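Local coordinates for protein orotidine 5'-phosphate decarboxylase (Sulfolobus solfataricus, PDB 4DBE) that probably catalyses, as a homodimer, the decarboxylation of orotidine 5'-monophosphate to UMP, the last step of de novo UMP synthesis, at residues 10-15 with 189-194; 61-66 with 86-91; 82-87 with 108-113. All blocks are in the same frame, centred on the assembly; numbering follows the deposited sequence.

Contact 1. Residues 10-15 with 189-194; sequences MDKPLS and SIYNAG. With BMP (6-hydroxyuridine-5'-phosphate), chain C.
K12 lies across the ring of Y191, and its ammonium group reaches beyond the ring to N192. CB of K12 sits 4.0 Å from the centroid of the Y191 ring in a CH-pi contact over the face. CE of K12 comes to 3.6 Å from CE1 of Y191. With CG anti to the backbone N (chi1 -176°) and a bend at chi3, the lysine crosses the tyrosine at about a right angle and brings NZ to OD1 of N192, a 2.7 Å hydrogen bond 16° off the carbonyl plane. A water accepts from ND2 of N192 and, weakly, from NZ of K12. At the root of the ring, CD1 of L14 packs 3.7 Å from CB of Y191, and L14 is backed by L19 and M22 of helix 16-22. At the other end, CB of D11 lies 3.8 Å from the phenolic OH of Y191, which is hydrogen-bonded to Y67 OH of the second subunit and to a second water. That water also sits in hydrogen-bonding reach of OD2 of D11 and OP2 of the bound 6-hydroxyuridine-5'-phosphate, with more acceptors around it than protons. OD2 of D11 also accepts a 2.7 Å hydrogen bond from O3' of the nucleotide. The contact thus ties the loop after strand 6-10, first of the TIM barrel, to helix 188-191, next to G187 and R188, whose backbone N atoms also bind the ligand. One carboxylate oxygen therefore takes the ribose hydroxyl directly and, through the water, is linked to phosphate and Y191, consistent with the predicted role of D11 in substrate binding.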
loop_
_atom_site.group_PDB
_atom_site.type_symbol
_atom_site.label_atom_id
_atom_site.label_comp_id
_atom_site.label_asym_id
_atom_site.label_seq_id
_atom_site.Cartn_x
_atom_site.Cartn_y
_atom_site.Cartn_z
ATOM N N MET A 10 11.399 10.703 -4.003
ATOM C CA MET A 10 12.610 9.940 -3.772
ATOM C C MET A 10 12.269 8.457 -3.673
ATOM O O MET A 10 12.089 7.907 -2.583
ATOM C CB MET A 10 13.341 10.431 -2.516
ATOM C CG MET A 10 14.783 9.940 -2.413
ATOM S SD MET A 10 15.623 10.764 -1.050
ATOM C CE MET A 10 15.047 12.436 -1.314
ATOM N N ASP A 11 12.179 7.822 -4.836
ATOM C CA ASP A 11 11.899 6.393 -4.929
ATOM C C ASP A 11 13.180 5.605 -5.148
ATOM O O ASP A 11 13.158 4.384 -5.259
ATOM C CB ASP A 11 10.930 6.147 -6.085
ATOM C CG ASP A 11 9.574 6.757 -5.827
ATOM O OD1 ASP A 11 9.106 6.660 -4.667
ATOM O OD2 ASP A 11 8.975 7.347 -6.764
ATOM N N LYS A 12 14.284 6.338 -5.229
ATOM C CA LYS A 12 15.613 5.797 -5.472
ATOM C C LYS A 12 16.562 6.749 -4.754
ATOM O O LYS A 12 16.306 7.944 -4.688
ATOM C CB LYS A 12 15.911 5.787 -6.981
ATOM C CG LYS A 12 17.246 5.161 -7.371
ATOM C CD LYS A 12 17.594 5.365 -8.852
ATOM C CE LYS A 12 16.603 4.658 -9.796
ATOM N NZ LYS A 12 17.194 4.462 -11.171
ATOM N N PRO A 13 17.651 6.224 -4.183
ATOM C CA PRO A 13 18.586 7.094 -3.459
ATOM C C PRO A 13 19.257 8.167 -4.330
ATOM O O PRO A 13 19.615 7.910 -5.475
ATOM C CB PRO A 13 19.654 6.114 -2.963
ATOM C CG PRO A 13 18.973 4.791 -2.924
ATOM C CD PRO A 13 18.008 4.801 -4.067
ATOM N N LEU A 14 19.408 9.363 -3.777
ATOM C CA LEU A 14 20.309 10.371 -4.326
ATOM C C LEU A 14 21.366 10.657 -3.260
ATOM O O LEU A 14 21.107 10.511 -2.065
ATOM C CB LEU A 14 19.570 11.668 -4.679
ATOM C CG LEU A 14 18.507 11.674 -5.789
ATOM C CD1 LEU A 14 17.300 10.848 -5.380
ATOM C CD2 LEU A 14 18.043 13.102 -6.115
ATOM N N SER A 15 22.553 11.062 -3.693
ATOM C CA SER A 15 23.624 11.378 -2.758
ATOM C C SER A 15 23.213 12.521 -1.842
ATOM O O SER A 15 22.386 13.354 -2.206
ATOM C CB SER A 15 24.896 11.754 -3.515
ATOM O OG SER A 15 24.771 13.026 -4.124
ATOM N N SER A 189 12.188 11.958 -13.667
ATOM C CA SER A 189 12.705 13.028 -14.516
ATOM C C SER A 189 13.782 13.816 -13.791
ATOM O O SER A 189 14.572 14.508 -14.419
ATOM C CB SER A 189 11.586 13.977 -14.971
ATOM O OG SER A 189 10.748 13.332 -15.898
ATOM N N ILE A 190 13.798 13.720 -12.464
ATOM C CA ILE A 190 14.867 14.314 -11.672
ATOM C C ILE A 190 15.930 13.277 -11.317
ATOM O O ILE A 190 17.087 13.432 -11.702
ATOM C CB ILE A 190 14.342 15.010 -10.390
ATOM C CG1 ILE A 190 13.478 16.220 -10.772
ATOM C CG2 ILE A 190 15.513 15.442 -9.480
ATOM C CD1 ILE A 190 12.583 16.736 -9.630
ATOM N N TYR A 191 15.549 12.211 -10.619
ATOM C CA TYR A 191 16.570 11.321 -10.036
ATOM C C TYR A 191 17.318 10.410 -11.020
ATOM O O TYR A 191 18.417 9.945 -10.714
ATOM C CB TYR A 191 16.038 10.540 -8.820
ATOM C CG TYR A 191 14.972 9.487 -9.079
ATOM C CD1 TYR A 191 15.237 8.360 -9.858
ATOM C CD2 TYR A 191 13.714 9.591 -8.485
ATOM C CE1 TYR A 191 14.263 7.381 -10.062
ATOM C CE2 TYR A 191 12.729 8.615 -8.686
ATOM C CZ TYR A 191 13.009 7.519 -9.461
ATOM O OH TYR A 191 12.039 6.548 -9.659
ATOM N N ASN A 192 16.740 10.165 -12.191
ATOM C CA ASN A 192 17.431 9.422 -13.249
ATOM C C ASN A 192 18.116 10.318 -14.282
ATOM O O ASN A 192 18.720 9.813 -15.227
ATOM C CB ASN A 192 16.475 8.471 -13.976
ATOM C CG ASN A 192 16.211 7.189 -13.205
ATOM O OD1 ASN A 192 16.904 6.873 -12.242
ATOM N ND2 ASN A 192 15.206 6.431 -13.649
ATOM N N ALA A 193 17.998 11.636 -14.128
ATOM C CA ALA A 193 18.675 12.579 -15.022
ATOM C C ALA A 193 20.187 12.471 -14.887
ATOM O O ALA A 193 20.686 12.087 -13.833
ATOM C CB ALA A 193 18.235 14.002 -14.731
ATOM N N GLY A 194 20.913 12.823 -15.947
ATOM C CA GLY A 194 22.364 12.793 -15.894
ATOM C C GLY A 194 22.839 13.668 -14.750
ATOM O O GLY A 194 23.770 13.330 -14.032
HETATM P P BMP C . 7.650 9.544 -11.594
HETATM O OP1 BMP C . 6.618 9.195 -12.578
HETATM O OP2 BMP C . 9.126 8.910 -11.763
HETATM O OP3 BMP C . 7.865 11.125 -11.665
HETATM O "O5'" BMP C . 7.128 9.259 -10.108
HETATM C "C5'" BMP C . 5.810 9.587 -9.701
HETATM C "C4'" BMP C . 5.652 9.422 -8.201
HETATM O "O4'" BMP C . 4.280 9.723 -7.837
HETATM C "C3'" BMP C . 5.936 8.015 -7.672
HETATM O "O3'" BMP C . 6.438 8.091 -6.341
HETATM C "C2'" BMP C . 4.543 7.392 -7.649
HETATM O "O2'" BMP C . 4.397 6.330 -6.739
HETATM C "C1'" BMP C . 3.676 8.590 -7.252
HETATM N N1 BMP C . 2.284 8.514 -7.731
HETATM C C2 BMP C . 1.988 8.337 -9.037
HETATM O O2 BMP C . 2.868 8.210 -9.865
HETATM N N3 BMP C . 0.706 8.270 -9.452
HETATM C C4 BMP C . -0.321 8.408 -8.581
HETATM O O4 BMP C . -1.480 8.354 -8.979
HETATM C C5 BMP C . -0.041 8.616 -7.216
HETATM C C6 BMP C . 1.273 8.674 -6.820
HETATM O O1 BMP C . 1.582 8.884 -5.534
HETATM O O HOH W 1 9.598 7.348 -9.352
HETATM O O HOH W 2 14.228 3.762 -12.573
#

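Contact 2. Residues 61-66 with 86-91; sequences KLADIG and SFIGVK. With BMP (6-hydroxyuridine-5'-phosphate), chain C; BMP (6-hydroxyuridine-5'-phosphate), chain G.
I88 holds CG1 between its backbone N and carbonyl carbon (chi1 65°), which leaves both CG2 and, through an extended chi2, CD1 directed at A63. CG2 of I88 packs 3.9 Å from CB of A63, while CD1 lies 3.8 Å from CA of A63 and also touches the carbonyl oxygens of L62 and D64. These are the loops that follow the third and fourth strands of a TIM barrel, strands 55-62 and 81-85, and they meet at the dimer interface. CG2 of I88 also lies over one face of the F87 ring, near its rim, and that ring stacks on F87 of the second subunit. On the barrel side of A63, the bent chain of K61, the predicted proton donor, brings NZ to O1 of one 6-hydroxyuridine-5'-phosphate at 2.6 Å and into a salt bridge with D59. D64 turns away to the nucleotide of the other subunit, where its OD1 accepts from O2' of that ligand at 2.8 Å and its OD2 forms a salt bridge with K61 of the second subunit. An alanine in place of D64 would probably leave that ribose hydroxyl without its carboxylate acceptor and the neighbouring subunit's K61 without one of its anionic mates. The carboxylate is also held by its own chain, since the backbone N of I65 donates to the anti lone pair of OD1 of D64 at 2.7 Å.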
loop_
_atom_site.group_PDB
_atom_site.type_symbol
_atom_site.label_atom_id
_atom_site.label_comp_id
_atom_site.label_asym_id
_atom_site.label_seq_id
_atom_site.Cartn_x
_atom_site.Cartn_y
_atom_site.Cartn_z
ATOM N N LYS A 61 1.521 4.411 0.386
ATOM C CA LYS A 61 0.202 4.136 -0.204
ATOM C C LYS A 61 -0.657 3.308 0.756
ATOM O O LYS A 61 -1.279 2.305 0.367
ATOM C CB LYS A 61 0.352 3.407 -1.548
ATOM C CG LYS A 61 0.943 4.227 -2.698
ATOM C CD LYS A 61 0.099 5.487 -2.992
ATOM C CE LYS A 61 0.527 6.130 -4.314
ATOM N NZ LYS A 61 1.964 6.551 -4.350
ATOM N N LEU A 62 -0.700 3.748 2.008
ATOM C CA LEU A 62 -1.351 2.992 3.076
ATOM C C LEU A 62 -2.762 2.573 2.686
ATOM O O LEU A 62 -3.582 3.410 2.286
ATOM C CB LEU A 62 -1.372 3.798 4.369
ATOM C CG LEU A 62 0.002 4.207 4.893
ATOM C CD1 LEU A 62 -0.139 5.322 5.903
ATOM C CD2 LEU A 62 0.731 2.990 5.484
ATOM N N ALA A 63 -3.036 1.278 2.793
ATOM C CA ALA A 63 -4.303 0.725 2.330
ATOM C C ALA A 63 -4.598 -0.600 3.033
ATOM O O ALA A 63 -4.638 -1.670 2.413
ATOM C CB ALA A 63 -4.269 0.542 0.808
ATOM N N ASP A 64 -4.802 -0.519 4.341
ATOM C CA ASP A 64 -4.992 -1.709 5.141
ATOM C C ASP A 64 -6.021 -1.404 6.233
ATOM O O ASP A 64 -6.610 -0.314 6.253
ATOM C CB ASP A 64 -3.634 -2.151 5.734
ATOM C CG ASP A 64 -3.529 -3.648 5.896
ATOM O OD1 ASP A 64 -4.472 -4.241 6.455
ATOM O OD2 ASP A 64 -2.508 -4.245 5.453
ATOM N N ILE A 65 -6.259 -2.359 7.123
ATOM C CA ILE A 65 -7.071 -2.079 8.301
ATOM C C ILE A 65 -6.343 -1.068 9.166
ATOM O O ILE A 65 -5.123 -0.906 9.050
ATOM C CB ILE A 65 -7.420 -3.344 9.116
ATOM C CG1 ILE A 65 -6.146 -4.023 9.636
ATOM C CG2 ILE A 65 -8.265 -4.297 8.267
ATOM C CD1 ILE A 65 -6.383 -4.968 10.778
ATOM N N GLY A 66 -7.094 -0.373 10.018
ATOM C CA GLY A 66 -6.532 0.689 10.828
ATOM C C GLY A 66 -5.340 0.255 11.663
ATOM O O GLY A 66 -4.362 0.982 11.791
ATOM N N SER A 86 -7.829 6.598 -0.299
ATOM C CA SER A 86 -9.174 6.919 0.168
ATOM C C SER A 86 -10.143 5.751 -0.053
ATOM O O SER A 86 -11.110 5.597 0.694
ATOM C CB SER A 86 -9.695 8.178 -0.538
ATOM O OG SER A 86 -9.814 7.946 -1.923
ATOM N N PHE A 87 -9.888 4.916 -1.061
ATOM C CA PHE A 87 -10.880 3.911 -1.450
ATOM C C PHE A 87 -11.197 2.894 -0.354
ATOM O O PHE A 87 -12.303 2.328 -0.327
ATOM C CB PHE A 87 -10.510 3.213 -2.764
ATOM C CG PHE A 87 -9.392 2.209 -2.635
ATOM C CD1 PHE A 87 -9.662 0.897 -2.293
ATOM C CD2 PHE A 87 -8.081 2.577 -2.884
ATOM C CE1 PHE A 87 -8.636 -0.037 -2.173
ATOM C CE2 PHE A 87 -7.040 1.647 -2.774
ATOM C CZ PHE A 87 -7.315 0.348 -2.417
ATOM N N ILE A 88 -10.245 2.684 0.558
ATOM C CA ILE A 88 -10.427 1.734 1.656
ATOM C C ILE A 88 -11.517 2.132 2.657
ATOM O O ILE A 88 -11.983 1.297 3.425
ATOM C CB ILE A 88 -9.103 1.476 2.410
ATOM C CG1 ILE A 88 -8.629 2.755 3.102
ATOM C CG2 ILE A 88 -8.050 0.928 1.441
ATOM C CD1 ILE A 88 -7.228 2.643 3.720
ATOM N N GLY A 89 -11.915 3.401 2.653
ATOM C CA GLY A 89 -13.008 3.847 3.508
ATOM C C GLY A 89 -12.636 4.192 4.942
ATOM O O GLY A 89 -11.469 4.112 5.340
ATOM N N VAL A 90 -13.650 4.552 5.732
ATOM C CA VAL A 90 -13.444 5.168 7.040
ATOM C C VAL A 90 -13.472 4.188 8.230
ATOM O O VAL A 90 -12.457 3.992 8.893
ATOM C CB VAL A 90 -14.486 6.314 7.280
ATOM C CG1 VAL A 90 -14.180 7.073 8.556
ATOM C CG2 VAL A 90 -14.498 7.262 6.104
ATOM N N LYS A 91 -14.628 3.575 8.502
ATOM C CA LYS A 91 -14.776 2.765 9.718
ATOM C C LYS A 91 -13.873 1.531 9.759
ATOM O O LYS A 91 -14.057 0.590 8.985
ATOM C CB LYS A 91 -16.228 2.335 9.939
ATOM C CG LYS A 91 -17.065 3.345 10.701
ATOM C CD LYS A 91 -17.078 4.691 10.002
ATOM C CE LYS A 91 -18.055 5.654 10.675
ATOM N NZ LYS A 91 -18.272 6.874 9.843
HETATM P P BMP C . 7.650 9.544 -11.594
HETATM O OP1 BMP C . 6.618 9.195 -12.578
HETATM O OP2 BMP C . 9.126 8.910 -11.763
HETATM O OP3 BMP C . 7.865 11.125 -11.665
HETATM O "O5'" BMP C . 7.128 9.259 -10.108
HETATM C "C5'" BMP C . 5.810 9.587 -9.701
HETATM C "C4'" BMP C . 5.652 9.422 -8.201
HETATM O "O4'" BMP C . 4.280 9.723 -7.837
HETATM C "C3'" BMP C . 5.936 8.015 -7.672
HETATM O "O3'" BMP C . 6.438 8.091 -6.341
HETATM C "C2'" BMP C . 4.543 7.392 -7.649
HETATM O "O2'" BMP C . 4.397 6.330 -6.739
HETATM C "C1'" BMP C . 3.676 8.590 -7.252
HETATM N N1 BMP C . 2.284 8.514 -7.731
HETATM C C2 BMP C . 1.988 8.337 -9.037
HETATM O O2 BMP C . 2.868 8.210 -9.865
HETATM N N3 BMP C . 0.706 8.270 -9.452
HETATM C C4 BMP C . -0.321 8.408 -8.581
HETATM O O4 BMP C . -1.480 8.354 -8.979
HETATM C C5 BMP C . -0.041 8.616 -7.216
HETATM C C6 BMP C . 1.273 8.674 -6.820
HETATM O O1 BMP C . 1.582 8.884 -5.534
HETATM P P BMP G . -5.097 -9.916 12.551
HETATM O OP1 BMP G . -6.398 -9.204 12.527
HETATM O OP2 BMP G . -4.074 -9.596 13.715
HETATM O OP3 BMP G . -5.507 -11.465 12.646
HETATM O "O5'" BMP G . -4.360 -9.741 11.153
HETATM C "C5'" BMP G . -5.080 -9.630 9.936
HETATM C "C4'" BMP G . -4.132 -9.621 8.757
HETATM O "O4'" BMP G . -4.900 -9.650 7.533
HETATM C "C3'" BMP G . -3.218 -8.401 8.668
HETATM O "O3'" BMP G . -1.963 -8.785 8.103
HETATM C "C2'" BMP G . -3.958 -7.488 7.690
HETATM O "O2'" BMP G . -3.120 -6.592 6.981
HETATM C "C1'" BMP G . -4.620 -8.503 6.753
HETATM N N1 BMP G . -5.875 -8.046 6.163
HETATM C C2 BMP G . -6.938 -7.692 6.921
HETATM O O2 BMP G . -6.874 -7.736 8.133
HETATM N N3 BMP G . -8.080 -7.282 6.346
HETATM C C4 BMP G . -8.200 -7.231 5.006
HETATM O O4 BMP G . -9.246 -6.853 4.501
HETATM C C5 BMP G . -7.102 -7.603 4.196
HETATM C C6 BMP G . -5.954 -8.013 4.800
HETATM O O1 BMP G . -4.876 -8.391 4.081
#

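Contact 3. Residues 82-87 with 108-113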
loop_
_atom_site.group_PDB
_atom_site.type_symbol
_atom_site.label_atom_id
_atom_site.label_comp_id
_atom_site.label_asym_id
_atom_site.label_seq_id
_atom_site.Cartn_x
_atom_site.Cartn_y
_atom_site.Cartn_z
ATOM N N PHE A 82 1.840 11.676 5.881
ATOM C CA PHE A 82 1.740 10.360 5.261
ATOM C C PHE A 82 0.677 10.338 4.182
ATOM O O PHE A 82 -0.320 11.074 4.255
ATOM C CB PHE A 82 1.418 9.283 6.297
ATOM C CG PHE A 82 2.475 9.123 7.347
ATOM C CD1 PHE A 82 3.524 8.233 7.163
ATOM C CD2 PHE A 82 2.423 9.862 8.514
ATOM C CE1 PHE A 82 4.493 8.083 8.127
ATOM C CE2 PHE A 82 3.398 9.719 9.484
ATOM C CZ PHE A 82 4.432 8.828 9.293
ATOM N N ILE A 83 0.892 9.484 3.186
ATOM C CA ILE A 83 -0.087 9.258 2.139
ATOM C C ILE A 83 -0.844 7.949 2.360
ATOM O O ILE A 83 -0.243 6.917 2.641
ATOM C CB ILE A 83 0.593 9.255 0.745
ATOM C CG1 ILE A 83 1.123 10.661 0.439
ATOM C CG2 ILE A 83 -0.403 8.827 -0.347
ATOM C CD1 ILE A 83 1.562 10.871 -0.987
ATOM N N ALA A 84 -2.165 8.001 2.252
ATOM C CA ALA A 84 -2.975 6.787 2.268
ATOM C C ALA A 84 -3.974 6.819 1.133
ATOM O O ALA A 84 -4.246 7.868 0.559
ATOM C CB ALA A 84 -3.709 6.637 3.597
ATOM N N HIS A 85 -4.532 5.662 0.816
ATOM C CA HIS A 85 -5.626 5.609 -0.141
ATOM C C HIS A 85 -6.938 6.020 0.505
ATOM O O HIS A 85 -7.134 5.832 1.710
ATOM C CB HIS A 85 -5.723 4.212 -0.714
ATOM C CG HIS A 85 -4.818 3.991 -1.875
ATOM N ND1 HIS A 85 -5.066 4.533 -3.117
ATOM C CD2 HIS A 85 -3.646 3.318 -1.982
ATOM C CE1 HIS A 85 -4.095 4.191 -3.945
ATOM N NE2 HIS A 85 -3.226 3.445 -3.284
ATOM N N SER A 86 -7.829 6.598 -0.299
ATOM C CA SER A 86 -9.174 6.919 0.168
ATOM C C SER A 86 -10.143 5.751 -0.053
ATOM O O SER A 86 -11.110 5.597 0.694
ATOM C CB SER A 86 -9.695 8.178 -0.538
ATOM O OG SER A 86 -9.814 7.946 -1.923
ATOM N N PHE A 87 -9.888 4.916 -1.061
ATOM C CA PHE A 87 -10.880 3.911 -1.450
ATOM C C PHE A 87 -11.197 2.894 -0.354
ATOM O O PHE A 87 -12.303 2.328 -0.327
ATOM C CB PHE A 87 -10.510 3.213 -2.764
ATOM C CG PHE A 87 -9.392 2.209 -2.635
ATOM C CD1 PHE A 87 -9.662 0.897 -2.293
ATOM C CD2 PHE A 87 -8.081 2.577 -2.884
ATOM C CE1 PHE A 87 -8.636 -0.037 -2.173
ATOM C CE2 PHE A 87 -7.040 1.647 -2.774
ATOM C CZ PHE A 87 -7.315 0.348 -2.417
ATOM N N LEU A 108 -2.143 14.098 7.089
ATOM C CA LEU A 108 -2.564 13.046 6.174
ATOM C C LEU A 108 -2.904 13.577 4.768
ATOM O O LEU A 108 -3.546 14.627 4.615
ATOM C CB LEU A 108 -3.749 12.283 6.763
ATOM C CG LEU A 108 -4.358 11.137 5.953
ATOM C CD1 LEU A 108 -3.351 9.992 5.765
ATOM C CD2 LEU A 108 -5.617 10.631 6.621
ATOM N N TYR A 109 -2.449 12.859 3.747
ATOM C CA TYR A 109 -2.880 13.098 2.381
ATOM C C TYR A 109 -3.632 11.872 1.899
ATOM O O TYR A 109 -3.194 10.749 2.139
ATOM C CB TYR A 109 -1.674 13.313 1.466
ATOM C CG TYR A 109 -0.981 14.624 1.671
ATOM C CD1 TYR A 109 -1.212 15.692 0.811
ATOM C CD2 TYR A 109 -0.091 14.803 2.717
ATOM C CE1 TYR A 109 -0.573 16.900 0.992
ATOM C CE2 TYR A 109 0.559 16.005 2.905
ATOM C CZ TYR A 109 0.305 17.055 2.035
ATOM O OH TYR A 109 0.950 18.255 2.214
ATOM N N LEU A 110 -4.749 12.074 1.210
ATOM C CA LEU A 110 -5.505 10.951 0.671
ATOM C C LEU A 110 -5.402 10.894 -0.848
ATOM O O LEU A 110 -5.551 11.909 -1.525
ATOM C CB LEU A 110 -6.973 11.011 1.106
ATOM C CG LEU A 110 -7.281 10.737 2.586
ATOM C CD1 LEU A 110 -8.794 10.795 2.869
ATOM C CD2 LEU A 110 -6.718 9.386 3.021
ATOM N N VAL A 111 -5.140 9.704 -1.375
ATOM C CA VAL A 111 -5.141 9.505 -2.818
ATOM C C VAL A 111 -6.567 9.614 -3.355
ATOM O O VAL A 111 -7.419 8.781 -3.046
ATOM C CB VAL A 111 -4.561 8.148 -3.220
ATOM C CG1 VAL A 111 -4.682 7.957 -4.755
ATOM C CG2 VAL A 111 -3.111 8.040 -2.757
ATOM N N ALA A 112 -6.802 10.631 -4.175
ATOM C CA ALA A 112 -8.128 10.900 -4.754
ATOM C C ALA A 112 -8.282 10.358 -6.174
ATOM O O ALA A 112 -9.224 9.629 -6.474
ATOM C CB ALA A 112 -8.398 12.393 -4.744
ATOM N N VAL A 113 -7.361 10.733 -7.057
ATOM C CA VAL A 113 -7.404 10.272 -8.438
ATOM C C VAL A 113 -5.976 9.920 -8.843
ATOM O O VAL A 113 -5.082 10.756 -8.727
ATOM C CB VAL A 113 -7.916 11.371 -9.370
ATOM C CG1 VAL A 113 -7.952 10.867 -10.833
ATOM C CG2 VAL A 113 -9.287 11.880 -8.900
HETATM O O HOH W 3 -7.699 5.931 -3.069
#
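V111 fills the apolar centre, touching both I83 and H85. Its CG2 lies 3.7 Å from CG2 of I83 and also sits over one face of the H85 imidazole in a CH-pi contact, 4.3 Å from the ring centroid and 22° off the normal. F87 CE2 covers the opposite face of that ring, so the imidazole is held between a methyl group and an aromatic edge carbon. Because V111 has CG1 anti to its backbone N (chi1 176°), one methyl is left to meet I83 while CG1 runs beside ND1 and CE1 of H85. CG1 of I83 also packs on CB of Y109, and on the sheet face away from these residues CB of A84 touches both CD1 of L108 and CD2 of L110, and L94 of helix 90-103 packs on it as well. The two strands are parallel neighbours in the TIM barrel, joined by helix 90-103 as a beta-alpha-beta crossover, and their short segments are inclined at 38°. Three nearly straight backbone hydrogen bonds join them: Y109 N to F82 O, A84 N to Y109 O, and V111 N to A84 O, the last at 2.8 Å. The chains then part, and the hydroxyl of S86 continues the link by donating to the carbonyl oxygen of V111, with OG and O 2.8 Å apart. A water donates to that same oxygen, accepts from F87 N and lies in the plane of the H85 ring, 3.0 Å from ND1. NE2 on the far side of the imidazole is hydrogen-bonded to A63 O of the second subunit.

Overall arrangement
Contact 1 joins the loop after the first barrel strand to the helix after the last, and along the chain it encloses contacts 2 and 3. Those two lie across the chain's centre from it, their centres about 29 and 24 Å from that of contact 1. Contacts 2 and 3 are only 8 Å apart between centres and share S86 and F87; strand 55-62 pairs with strand 81-85 where they touch, and strand 81-85 pairs in turn with strand 107-113. Contacts 1 and 2 nevertheless reach different groups of the same bound nucleotide, and all three touch the second subunit, so pocket and dimer interface are built together.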